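Local coordinates for thiamine-binding periplasmic protein (Escherichia coli, PDB 2QRY), which binds thiamine, thiamine phosphate and thiamine diphosphate in the periplasm as the solute-binding protein of the ThiBPQ ABC transporter for thiamine import, at residues D86-D91 with G242-V247; D107-P112 with F120-Y125; F130-N135 with N233-N238; I157-R162 with L214-T219. All blocks are in the same frame, centred on the assembly; numbering follows the deposited sequence.

Contact 1. Residues D86-D91 with G242-V247; sequences DNNLLD and GHYLQV
The chain leaving strand 81-86 turns at N87 beside the antiparallel strand 243-252, with the CA atoms of N87 and V247 5.3 Å apart and N87 N donating to V247 O at 2.9 Å. From here the side chain of N87 carries the pairing on. Its CG stands between the backbone N and the carbonyl carbon (chi1 60°), which lays the carboxamide along the backbone of L245-V247. V247 N gives to N87 OD1 at 3.0 Å, coming from well above the plane of that carbonyl, and N87 ND2 gives to L245 O at 3.1 Å. The two ends of one amide thus grip both a donor and an acceptor of the strand, and its rotation is fixed. Next along, N88 OD1 comes in at the edge of the Y244 ring, close to its plane: the Y244 hydroxyl donates to N88 OD1 over 2.6 Å, the amide plane turned 58° from the ring, while the same hydroxyl is also bonded to F308 N. D86 works on two fronts. Its OD2 takes Q246 NE2 on the anti lone pair at 2.8 Å, the two side chains crossing nearly at right angles and the oxygen lying in the plane of the Q246 amide. Its OD1 accepts from N88 N at 2.8 Å and so shapes the turn. Q246 OE1 is bonded to the hydroxyl of Y218, a thiamine-binding residue; Q246 is thus second-shell, and D86 in turn holds Q246. The arrangement is an Asx turn between strand 81-86 and helix 90-96, locked to a long strand of the central sheet beside the thiamin phosphate pocket.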
# COMPACT_ATOMS: atom_id res chain seq x y z
N ASP A 86 6.56 -1.75 -1.67
CA ASP A 86 6.48 -1.73 -0.21
C ASP A 86 7.38 -2.76 0.44
O ASP A 86 8.11 -3.48 -0.24
CB ASP A 86 5.02 -1.88 0.27
CG ASP A 86 4.49 -3.30 0.17
OD1 ASP A 86 5.27 -4.23 -0.15
OD2 ASP A 86 3.27 -3.48 0.43
N ASN A 87 7.34 -2.81 1.76
CA ASN A 87 8.17 -3.70 2.55
C ASN A 87 8.14 -5.17 2.14
O ASN A 87 9.14 -5.87 2.30
CB ASN A 87 7.79 -3.58 4.03
CG ASN A 87 6.34 -3.92 4.28
OD1 ASN A 87 5.44 -3.37 3.65
ND2 ASN A 87 6.10 -4.84 5.21
N ASN A 88 7.02 -5.64 1.60
CA ASN A 88 6.91 -7.03 1.19
C ASN A 88 7.59 -7.35 -0.14
O ASN A 88 7.75 -8.52 -0.49
CB ASN A 88 5.44 -7.44 1.10
CG ASN A 88 4.72 -7.32 2.42
OD1 ASN A 88 5.20 -7.80 3.45
ND2 ASN A 88 3.55 -6.70 2.40
N LEU A 89 7.99 -6.32 -0.88
CA LEU A 89 8.62 -6.55 -2.18
C LEU A 89 10.10 -6.22 -2.21
O LEU A 89 10.74 -6.37 -3.25
CB LEU A 89 7.91 -5.72 -3.24
CG LEU A 89 6.42 -5.96 -3.51
CD1 LEU A 89 5.88 -4.83 -4.37
CD2 LEU A 89 6.23 -7.32 -4.19
N LEU A 90 10.65 -5.75 -1.09
CA LEU A 90 12.06 -5.37 -1.02
C LEU A 90 13.06 -6.39 -1.57
O LEU A 90 13.86 -6.08 -2.44
CB LEU A 90 12.46 -5.03 0.42
CG LEU A 90 11.74 -3.87 1.11
CD1 LEU A 90 12.36 -3.67 2.50
CD2 LEU A 90 11.87 -2.60 0.28
N ASP A 91 13.00 -7.61 -1.05
CA ASP A 91 13.91 -8.66 -1.49
C ASP A 91 13.80 -8.86 -3.00
O ASP A 91 14.81 -8.87 -3.72
CB ASP A 91 13.56 -9.97 -0.78
CG ASP A 91 14.73 -10.94 -0.74
OD1 ASP A 91 15.66 -10.70 0.06
OD2 ASP A 91 14.71 -11.93 -1.50
N GLY A 242 -4.58 -9.20 15.06
CA GLY A 242 -3.64 -8.13 14.82
C GLY A 242 -3.66 -7.84 13.32
O GLY A 242 -4.30 -8.56 12.56
N HIS A 243 -2.94 -6.80 12.90
CA HIS A 243 -2.92 -6.41 11.49
C HIS A 243 -1.53 -6.38 10.85
O HIS A 243 -0.52 -6.14 11.52
CB HIS A 243 -3.60 -5.06 11.33
CG HIS A 243 -5.04 -5.07 11.73
ND1 HIS A 243 -6.06 -4.81 10.84
CD2 HIS A 243 -5.64 -5.39 12.90
CE1 HIS A 243 -7.23 -4.97 11.45
NE2 HIS A 243 -7.00 -5.32 12.70
N TYR A 244 -1.50 -6.63 9.54
CA TYR A 244 -0.25 -6.66 8.79
C TYR A 244 0.21 -5.26 8.45
O TYR A 244 -0.57 -4.42 8.01
CB TYR A 244 -0.43 -7.49 7.51
CG TYR A 244 0.88 -7.97 6.93
CD1 TYR A 244 1.77 -7.09 6.31
CD2 TYR A 244 1.26 -9.32 7.04
CE1 TYR A 244 3.00 -7.53 5.80
CE2 TYR A 244 2.49 -9.77 6.54
CZ TYR A 244 3.35 -8.87 5.92
OH TYR A 244 4.55 -9.30 5.41
N LEU A 245 1.50 -5.01 8.66
CA LEU A 245 2.09 -3.70 8.42
C LEU A 245 2.62 -3.49 7.03
O LEU A 245 3.28 -4.37 6.45
CB LEU A 245 3.23 -3.45 9.42
CG LEU A 245 4.14 -2.25 9.14
CD1 LEU A 245 3.40 -0.94 9.37
CD2 LEU A 245 5.35 -2.33 10.07
N GLN A 246 2.35 -2.31 6.48
CA GLN A 246 2.85 -1.95 5.17
C GLN A 246 3.65 -0.66 5.27
O GLN A 246 3.21 0.32 5.88
CB GLN A 246 1.73 -1.73 4.14
CG GLN A 246 2.29 -1.35 2.77
CD GLN A 246 1.24 -0.89 1.77
OE1 GLN A 246 0.50 0.07 2.02
NE2 GLN A 246 1.17 -1.57 0.63
N VAL A 247 4.84 -0.67 4.68
CA VAL A 247 5.68 0.51 4.64
C VAL A 247 5.95 0.68 3.16
O VAL A 247 6.64 -0.13 2.55
CB VAL A 247 7.03 0.29 5.37
CG1 VAL A 247 7.90 1.52 5.20
CG2 VAL A 247 6.80 -0.00 6.84

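Contact 2. Residues D107-P112 with F120-Y125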
# COMPACT_ATOMS: atom_id res chain seq x y z
N ASP A 107 18.47 8.51 9.27
CA ASP A 107 17.91 9.31 10.36
C ASP A 107 16.76 10.21 9.93
O ASP A 107 16.08 10.81 10.76
CB ASP A 107 19.02 10.18 10.98
CG ASP A 107 19.67 11.10 9.97
OD1 ASP A 107 19.02 12.07 9.53
OD2 ASP A 107 20.84 10.85 9.61
N ALA A 108 16.53 10.29 8.62
CA ALA A 108 15.45 11.12 8.09
C ALA A 108 14.10 10.40 8.12
O ALA A 108 13.07 11.00 7.82
CB ALA A 108 15.78 11.55 6.66
N VAL A 109 14.12 9.13 8.52
CA VAL A 109 12.91 8.32 8.56
C VAL A 109 12.59 7.70 9.92
O VAL A 109 13.48 7.27 10.65
CB VAL A 109 13.01 7.19 7.49
CG1 VAL A 109 12.07 6.06 7.83
CG2 VAL A 109 12.69 7.76 6.13
N ASN A 110 11.29 7.65 10.24
CA ASN A 110 10.81 7.08 11.50
C ASN A 110 9.62 6.16 11.22
O ASN A 110 8.50 6.62 10.99
CB ASN A 110 10.41 8.21 12.45
CG ASN A 110 9.87 7.69 13.77
OD1 ASN A 110 10.36 6.70 14.30
ND2 ASN A 110 8.86 8.37 14.30
N VAL A 111 9.87 4.86 11.26
CA VAL A 111 8.85 3.86 10.97
C VAL A 111 8.77 2.74 12.01
O VAL A 111 9.76 2.38 12.63
CB VAL A 111 9.14 3.21 9.58
CG1 VAL A 111 8.28 1.99 9.36
CG2 VAL A 111 8.91 4.23 8.49
N PRO A 112 7.56 2.18 12.21
CA PRO A 112 7.34 1.09 13.17
C PRO A 112 8.20 -0.12 12.84
O PRO A 112 8.16 -0.64 11.73
CB PRO A 112 5.85 0.79 13.00
CG PRO A 112 5.28 2.12 12.69
CD PRO A 112 6.28 2.68 11.69
N PHE A 120 15.85 1.26 -0.67
CA PHE A 120 14.46 1.70 -0.61
C PHE A 120 14.13 2.63 0.55
O PHE A 120 14.33 2.30 1.72
CB PHE A 120 13.57 0.46 -0.60
CG PHE A 120 13.88 -0.50 -1.71
CD1 PHE A 120 13.50 -0.22 -3.02
CD2 PHE A 120 14.63 -1.64 -1.47
CE1 PHE A 120 13.88 -1.05 -4.07
CE2 PHE A 120 15.02 -2.48 -2.52
CZ PHE A 120 14.64 -2.18 -3.82
N VAL A 121 13.61 3.81 0.21
CA VAL A 121 13.25 4.83 1.18
C VAL A 121 11.75 4.86 1.47
O VAL A 121 10.93 5.02 0.56
CB VAL A 121 13.67 6.23 0.68
CG1 VAL A 121 13.49 7.26 1.78
CG2 VAL A 121 15.12 6.20 0.21
N PRO A 122 11.36 4.72 2.75
CA PRO A 122 9.94 4.75 3.09
C PRO A 122 9.39 6.16 2.97
O PRO A 122 10.12 7.14 3.16
CB PRO A 122 9.92 4.28 4.54
CG PRO A 122 11.14 3.46 4.67
CD PRO A 122 12.17 4.24 3.88
N PHE A 123 8.10 6.28 2.65
CA PHE A 123 7.47 7.58 2.57
C PHE A 123 6.16 7.61 3.36
O PHE A 123 5.61 8.68 3.62
CB PHE A 123 7.27 8.02 1.10
CG PHE A 123 6.32 7.17 0.30
CD1 PHE A 123 4.95 7.35 0.40
CD2 PHE A 123 6.81 6.25 -0.63
CE1 PHE A 123 4.08 6.64 -0.42
CE2 PHE A 123 5.95 5.53 -1.45
CZ PHE A 123 4.58 5.73 -1.35
N ASP A 124 5.68 6.43 3.76
CA ASP A 124 4.49 6.31 4.60
C ASP A 124 4.23 4.86 5.01
O ASP A 124 4.84 3.94 4.48
CB ASP A 124 3.23 6.92 3.95
CG ASP A 124 2.73 6.15 2.74
OD1 ASP A 124 2.92 4.91 2.66
OD2 ASP A 124 2.12 6.80 1.86
N TYR A 125 3.34 4.67 5.98
CA TYR A 125 3.02 3.32 6.43
C TYR A 125 1.58 3.22 6.90
O TYR A 125 0.93 4.23 7.15
CB TYR A 125 3.99 2.88 7.54
CG TYR A 125 3.79 3.59 8.87
CD1 TYR A 125 2.97 3.03 9.86
CD2 TYR A 125 4.41 4.80 9.14
CE1 TYR A 125 2.79 3.67 11.09
CE2 TYR A 125 4.23 5.45 10.37
CZ TYR A 125 3.42 4.88 11.33
OH TYR A 125 3.24 5.50 12.55
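N110 and Y125 are the two residues here whose main chains hydrogen-bond to V287 and Y285 respectively, so the short 285-287 stretch ties down both sides of this contact. An extended loop segment, 109-112, packs beside strand 121-133 of the large mixed sheet; the two run in roughly the same direction, 39° apart. What joins them directly is apolar. V109 splits its two methyls between neighbours: CG1 lies 4.2 Å from P122 CG, and CG2 turns to the backbone of the strand, 4.0 Å from P122 O. V111 reaches the same proline from farther along, its CG2 4.1 Å from P122 CB, so the P122 ring is held under two valines. V247 of strand 243-252 also packs on V111 and P122 and continues this apolar layer inward. At the far end the partners are exchanged: a proline of the loop now covers an aromatic of the strand. Y125 sends its ring up toward the loop. P112 sets its CG-CD edge down on one face of it as a CH-pi contact, CD over the ring centre at 3.5 Å from the Y125 centroid and CG 3.3 Å from Y125 CE1.

Contact 3. Residues F130-N135 with N233-N238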
# COMPACT_ATOMS: atom_id res chain seq x y z
N PHE A 130 -10.23 -4.48 6.86
CA PHE A 130 -11.47 -4.49 6.11
C PHE A 130 -12.35 -3.34 6.56
O PHE A 130 -12.61 -3.17 7.75
CB PHE A 130 -12.22 -5.81 6.31
CG PHE A 130 -11.62 -6.96 5.55
CD1 PHE A 130 -10.64 -7.76 6.12
CD2 PHE A 130 -12.04 -7.24 4.26
CE1 PHE A 130 -10.09 -8.82 5.41
CE2 PHE A 130 -11.49 -8.30 3.54
CZ PHE A 130 -10.51 -9.09 4.12
N VAL A 131 -12.77 -2.53 5.59
CA VAL A 131 -13.62 -1.38 5.87
C VAL A 131 -15.08 -1.72 5.57
O VAL A 131 -15.37 -2.47 4.64
CB VAL A 131 -13.22 -0.17 5.02
CG1 VAL A 131 -14.29 0.91 5.11
CG2 VAL A 131 -11.88 0.37 5.49
N TYR A 132 -15.98 -1.18 6.39
CA TYR A 132 -17.42 -1.40 6.21
C TYR A 132 -18.20 -0.14 6.57
O TYR A 132 -17.64 0.84 7.07
CB TYR A 132 -17.91 -2.56 7.09
CG TYR A 132 -17.78 -2.31 8.57
CD1 TYR A 132 -16.55 -2.49 9.22
CD2 TYR A 132 -18.86 -1.87 9.33
CE1 TYR A 132 -16.41 -2.22 10.59
CE2 TYR A 132 -18.73 -1.59 10.70
CZ TYR A 132 -17.51 -1.77 11.31
OH TYR A 132 -17.38 -1.51 12.65
N ASP A 133 -19.51 -0.18 6.32
CA ASP A 133 -20.40 0.94 6.60
C ASP A 133 -21.20 0.59 7.86
O ASP A 133 -22.07 -0.28 7.82
CB ASP A 133 -21.36 1.15 5.43
CG ASP A 133 -22.18 2.43 5.55
OD1 ASP A 133 -22.54 2.81 6.68
OD2 ASP A 133 -22.46 3.04 4.49
N LYS A 134 -20.92 1.27 8.97
CA LYS A 134 -21.63 0.99 10.21
C LYS A 134 -23.13 1.17 10.10
O LYS A 134 -23.89 0.61 10.89
CB LYS A 134 -21.09 1.86 11.35
CG LYS A 134 -19.68 1.51 11.78
CD LYS A 134 -19.17 2.48 12.83
CE LYS A 134 -19.05 3.89 12.27
NZ LYS A 134 -18.54 4.85 13.28
N ASN A 135 -23.57 1.97 9.12
CA ASN A 135 -25.00 2.18 8.93
C ASN A 135 -25.61 0.99 8.21
O ASN A 135 -26.82 0.79 8.26
CB ASN A 135 -25.28 3.44 8.09
CG ASN A 135 -24.91 4.72 8.81
OD1 ASN A 135 -25.02 4.81 10.04
ND2 ASN A 135 -24.49 5.73 8.05
N ASN A 233 -19.40 7.32 9.44
CA ASN A 233 -20.14 6.07 9.42
C ASN A 233 -19.27 4.90 8.90
O ASN A 233 -19.59 3.74 9.13
CB ASN A 233 -21.41 6.21 8.57
CG ASN A 233 -21.11 6.64 7.14
OD1 ASN A 233 -20.54 7.71 6.91
ND2 ASN A 233 -21.51 5.81 6.18
N TYR A 234 -18.17 5.22 8.22
CA TYR A 234 -17.29 4.16 7.72
C TYR A 234 -16.25 3.82 8.77
O TYR A 234 -15.77 4.69 9.48
CB TYR A 234 -16.59 4.58 6.43
CG TYR A 234 -17.53 4.73 5.26
CD1 TYR A 234 -17.96 6.00 4.84
CD2 TYR A 234 -18.06 3.61 4.62
CE1 TYR A 234 -18.89 6.14 3.82
CE2 TYR A 234 -19.00 3.74 3.60
CZ TYR A 234 -19.42 5.00 3.21
OH TYR A 234 -20.38 5.12 2.24
N ALA A 235 -15.92 2.54 8.88
CA ALA A 235 -14.95 2.10 9.86
C ALA A 235 -14.13 0.91 9.39
O ALA A 235 -14.55 0.16 8.51
CB ALA A 235 -15.66 1.75 11.16
N ALA A 236 -12.95 0.77 9.98
CA ALA A 236 -12.05 -0.33 9.68
C ALA A 236 -12.17 -1.27 10.87
O ALA A 236 -11.93 -0.87 12.01
CB ALA A 236 -10.62 0.18 9.55
N ALA A 237 -12.54 -2.52 10.61
CA ALA A 237 -12.70 -3.50 11.68
C ALA A 237 -11.36 -3.89 12.29
O ALA A 237 -10.43 -4.28 11.58
CB ALA A 237 -13.41 -4.73 11.15
N ASN A 238 -11.26 -3.76 13.60
CA ASN A 238 -10.04 -4.09 14.34
C ASN A 238 -10.09 -5.57 14.71
O ASN A 238 -10.88 -5.97 15.56
CB ASN A 238 -9.96 -3.20 15.59
CG ASN A 238 -8.60 -3.24 16.27
OD1 ASN A 238 -7.55 -3.35 15.62
ND2 ASN A 238 -8.60 -3.13 17.59
O HOH W 1 -9.91 -5.88 9.37
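Strands 130-133 and 234-236 pair antiparallel, their axes closing to 4.7 Å with the directions 154° apart. Y132 and A235 form the hydrogen-bonded pair: Y132 N gives to A235 O at 2.9 Å and A235 N returns the bond to Y132 O at 3.0 Å. Beyond it A237 N donates to F130 O, and a water carries the pairing one step further by linking F130 N with A237 O. At the other end K134 N binds N233 O at 2.8 Å, just beyond D133 and just before Y234.

Y132 carries its CG anti to the CA hydrogen (chi1 64°), which swings the ring over the partner strand; its CZ rests 4.0 Å from A235 CB, and CE1 meets the A237 methyl. K134 lies against A235 with its CD, then bends at chi3 so that CE passes N233 O and NZ bonds to D232 O. V131 and A236 meet through methyls on the face that also bears D133 and Y234. There the polar end gathers. N233 ND2 stands 3.5 Å above one face of the Y234 ring, toward its rim, and makes a weak bond to D133 OD1 at 3.2 Å. That oxygen also accepts from N135 N at 2.8 Å, closing an Asx turn that ends the strand. N135 and N233 hold their amides almost parallel, 10° apart. The two N-H groups on D133 OD1 probably help stabilise the negative carboxylate, with K136 adding a long, weak ion pair to the other oxygen.

Contact 4. Residues I157-R162 with L214-T219; sequences IYQDPR and LVLSYT. With TPS (thiamin phosphate), chain E.
Two parallel strands of the mixed sheet, 156-159 and 214-218, come together here through I157 and V215, and strand 214-218 leads on to the thiamin phosphate pocket. I157 bonds to the residues flanking V215, the pattern of a parallel bridge: its N donates to L214 O at 3.0 Å and its O accepts from L216 N at 3.1 Å. The two side chains of the pair lie alongside each other, pointing the same way, I157 CB 3.6 Å from V215 CG1. The strand directions differ by 40°, and beyond I157 a side chain takes over from the backbone. Q159 bends at CB-CG (chi2 74°), folding its amide back so that NE2 reaches L216 O at 3.1 Å in a fairly straight bond. The other end of that amide falls beside L216, with Q159 OE1 3.3 Å from L216 CD2.

At the ligand end of its strand, Y218 brings its hydroxyl, also held by Q246, to 3.5 Å from C6 of thiamin phosphate. S217 OG bonds to S221 OG and W200 NE1, both from residues that bind thiamine. On the other strand the chain leaves through an Asx turn at D160, where R162 grips the carboxylate side-on: R162 NE to D160 OD1 at 3.0 Å, R162 NH2 to D160 OD2 at 2.7 Å. Charge is thus settled within the turn. In the buried part, by contrast, Q159 spends NE2 on satisfying a main-chain carbonyl while its OE1 has no polar partner in the model, so bridging the two strands this way probably carries a desolvation cost.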
# COMPACT_ATOMS: atom_id res chain seq x y z
N ILE A 157 -14.94 -7.85 -0.95
CA ILE A 157 -14.22 -7.53 -2.17
C ILE A 157 -12.77 -7.23 -1.78
O ILE A 157 -12.52 -6.55 -0.78
CB ILE A 157 -14.82 -6.30 -2.90
CG1 ILE A 157 -16.13 -6.70 -3.59
CG2 ILE A 157 -13.85 -5.77 -3.95
CD1 ILE A 157 -16.86 -5.56 -4.28
N TYR A 158 -11.81 -7.74 -2.54
CA TYR A 158 -10.40 -7.46 -2.24
C TYR A 158 -9.59 -7.44 -3.52
O TYR A 158 -10.13 -7.64 -4.61
CB TYR A 158 -9.85 -8.48 -1.23
CG TYR A 158 -9.81 -9.91 -1.73
CD1 TYR A 158 -8.69 -10.40 -2.40
CD2 TYR A 158 -10.89 -10.76 -1.54
CE1 TYR A 158 -8.65 -11.71 -2.87
CE2 TYR A 158 -10.86 -12.08 -2.01
CZ TYR A 158 -9.74 -12.54 -2.67
OH TYR A 158 -9.71 -13.83 -3.15
N GLN A 159 -8.29 -7.18 -3.41
CA GLN A 159 -7.42 -7.09 -4.59
C GLN A 159 -6.56 -8.30 -4.88
O GLN A 159 -6.25 -9.11 -4.00
CB GLN A 159 -6.51 -5.86 -4.49
CG GLN A 159 -7.22 -4.56 -4.12
CD GLN A 159 -7.62 -4.53 -2.66
OE1 GLN A 159 -6.87 -4.98 -1.80
NE2 GLN A 159 -8.79 -4.00 -2.37
N ASP A 160 -6.16 -8.40 -6.14
CA ASP A 160 -5.32 -9.48 -6.64
C ASP A 160 -3.91 -9.32 -6.09
O ASP A 160 -3.25 -8.30 -6.31
CB ASP A 160 -5.28 -9.42 -8.17
CG ASP A 160 -4.62 -10.64 -8.78
OD1 ASP A 160 -3.65 -11.15 -8.18
OD2 ASP A 160 -5.07 -11.08 -9.86
N PRO A 161 -3.41 -10.33 -5.35
CA PRO A 161 -2.07 -10.27 -4.77
C PRO A 161 -0.93 -10.21 -5.79
O PRO A 161 0.20 -9.84 -5.45
CB PRO A 161 -2.02 -11.53 -3.89
CG PRO A 161 -2.98 -12.46 -4.58
CD PRO A 161 -4.12 -11.55 -4.92
N ARG A 162 -1.23 -10.56 -7.03
CA ARG A 162 -0.23 -10.53 -8.09
C ARG A 162 -0.04 -9.12 -8.65
O ARG A 162 0.96 -8.82 -9.30
CB ARG A 162 -0.65 -11.48 -9.22
CG ARG A 162 -0.76 -12.94 -8.80
CD ARG A 162 -1.49 -13.80 -9.84
NE ARG A 162 -2.89 -13.38 -10.00
CZ ARG A 162 -3.82 -14.07 -10.65
NH1 ARG A 162 -3.50 -15.23 -11.23
NH2 ARG A 162 -5.06 -13.60 -10.74
N LEU A 214 -17.99 -5.45 2.90
CA LEU A 214 -16.62 -5.16 3.31
C LEU A 214 -15.65 -5.17 2.13
O LEU A 214 -15.89 -5.84 1.12
CB LEU A 214 -16.16 -6.22 4.32
CG LEU A 214 -16.97 -6.40 5.60
CD1 LEU A 214 -17.26 -7.88 5.82
CD2 LEU A 214 -16.21 -5.82 6.77
N VAL A 215 -14.56 -4.40 2.27
CA VAL A 215 -13.49 -4.33 1.27
C VAL A 215 -12.16 -4.24 1.97
O VAL A 215 -12.03 -3.53 2.98
CB VAL A 215 -13.53 -3.07 0.37
CG1 VAL A 215 -14.33 -3.34 -0.87
CG2 VAL A 215 -14.05 -1.87 1.16
N LEU A 216 -11.15 -4.94 1.45
CA LEU A 216 -9.84 -4.85 2.05
C LEU A 216 -9.27 -3.47 1.75
O LEU A 216 -9.18 -3.07 0.59
CB LEU A 216 -8.89 -5.90 1.49
CG LEU A 216 -7.60 -5.76 2.30
CD1 LEU A 216 -7.31 -7.07 2.98
CD2 LEU A 216 -6.45 -5.29 1.42
N SER A 217 -8.92 -2.73 2.80
CA SER A 217 -8.36 -1.39 2.64
C SER A 217 -7.38 -1.09 3.78
O SER A 217 -6.55 -1.94 4.12
CB SER A 217 -9.49 -0.35 2.60
OG SER A 217 -9.02 0.88 2.07
N TYR A 218 -7.48 0.10 4.38
CA TYR A 218 -6.56 0.47 5.46
C TYR A 218 -7.21 1.02 6.74
O TYR A 218 -8.30 1.60 6.69
CB TYR A 218 -5.57 1.51 4.96
CG TYR A 218 -4.61 1.01 3.91
CD1 TYR A 218 -5.01 0.88 2.58
CD2 TYR A 218 -3.29 0.68 4.24
CE1 TYR A 218 -4.12 0.46 1.60
CE2 TYR A 218 -2.39 0.24 3.27
CZ TYR A 218 -2.82 0.14 1.95
OH TYR A 218 -1.94 -0.27 0.98
N THR A 219 -6.53 0.86 7.87
CA THR A 219 -7.07 1.35 9.14
C THR A 219 -7.29 2.85 9.09
O THR A 219 -8.00 3.40 9.91
CB THR A 219 -6.12 1.08 10.34
OG1 THR A 219 -4.83 1.66 10.09
CG2 THR A 219 -5.97 -0.41 10.59
CM2 TPS E . -9.80 6.30 1.32
N3 TPS E . -4.07 3.53 -0.34
C2 TPS E . -5.09 3.20 -1.12
S1 TPS E . -4.41 2.07 -2.23
C5 TPS E . -2.75 2.08 -1.61
C4 TPS E . -2.85 2.98 -0.57
CM4 TPS E . -1.63 3.31 0.28
C6 TPS E . -1.64 1.26 -2.17
C7 TPS E . -2.33 0.62 -3.38
O7 TPS E . -1.51 -0.29 -4.11
N1A TPS E . -7.89 4.89 1.96
C2A TPS E . -8.36 5.85 1.17
N3A TPS E . -7.59 6.42 0.24
C4A TPS E . -6.31 6.05 0.07
N4A TPS E . -5.53 6.66 -0.90
C5A TPS E . -5.76 5.02 0.90
C6A TPS E . -6.62 4.46 1.86
C7A TPS E . -4.30 4.52 0.78
P1 TPS E . -2.42 -0.83 -5.33
O1 TPS E . -3.74 -1.43 -4.77
O2 TPS E . -1.63 -1.88 -6.21
O3 TPS E . -2.79 0.36 -6.23

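From the N terminus, the chain leaves strand 81-86 and enters helix 90-96; contact 1 closes the widest loop here, when strand 243-252 returns beside it, and the other three lie inside that loop. Contact 2 comes first, a short closure fixing the 107-112 segment onto the start of strand 121-133. The far end of that strand opens contact 3, completed at 233-238, and contact 4 is nested within contact 3. Contacts 3 and 4 share a seam, V131 N bonding to V215 O, whereas contact 2 touches neither. Contact 1 meets all three: it packs on contacts 2 and 3, and its bond from Q246 to Y218 of contact 4 ties strand 243-252 to strand 214-218 beside the ligand.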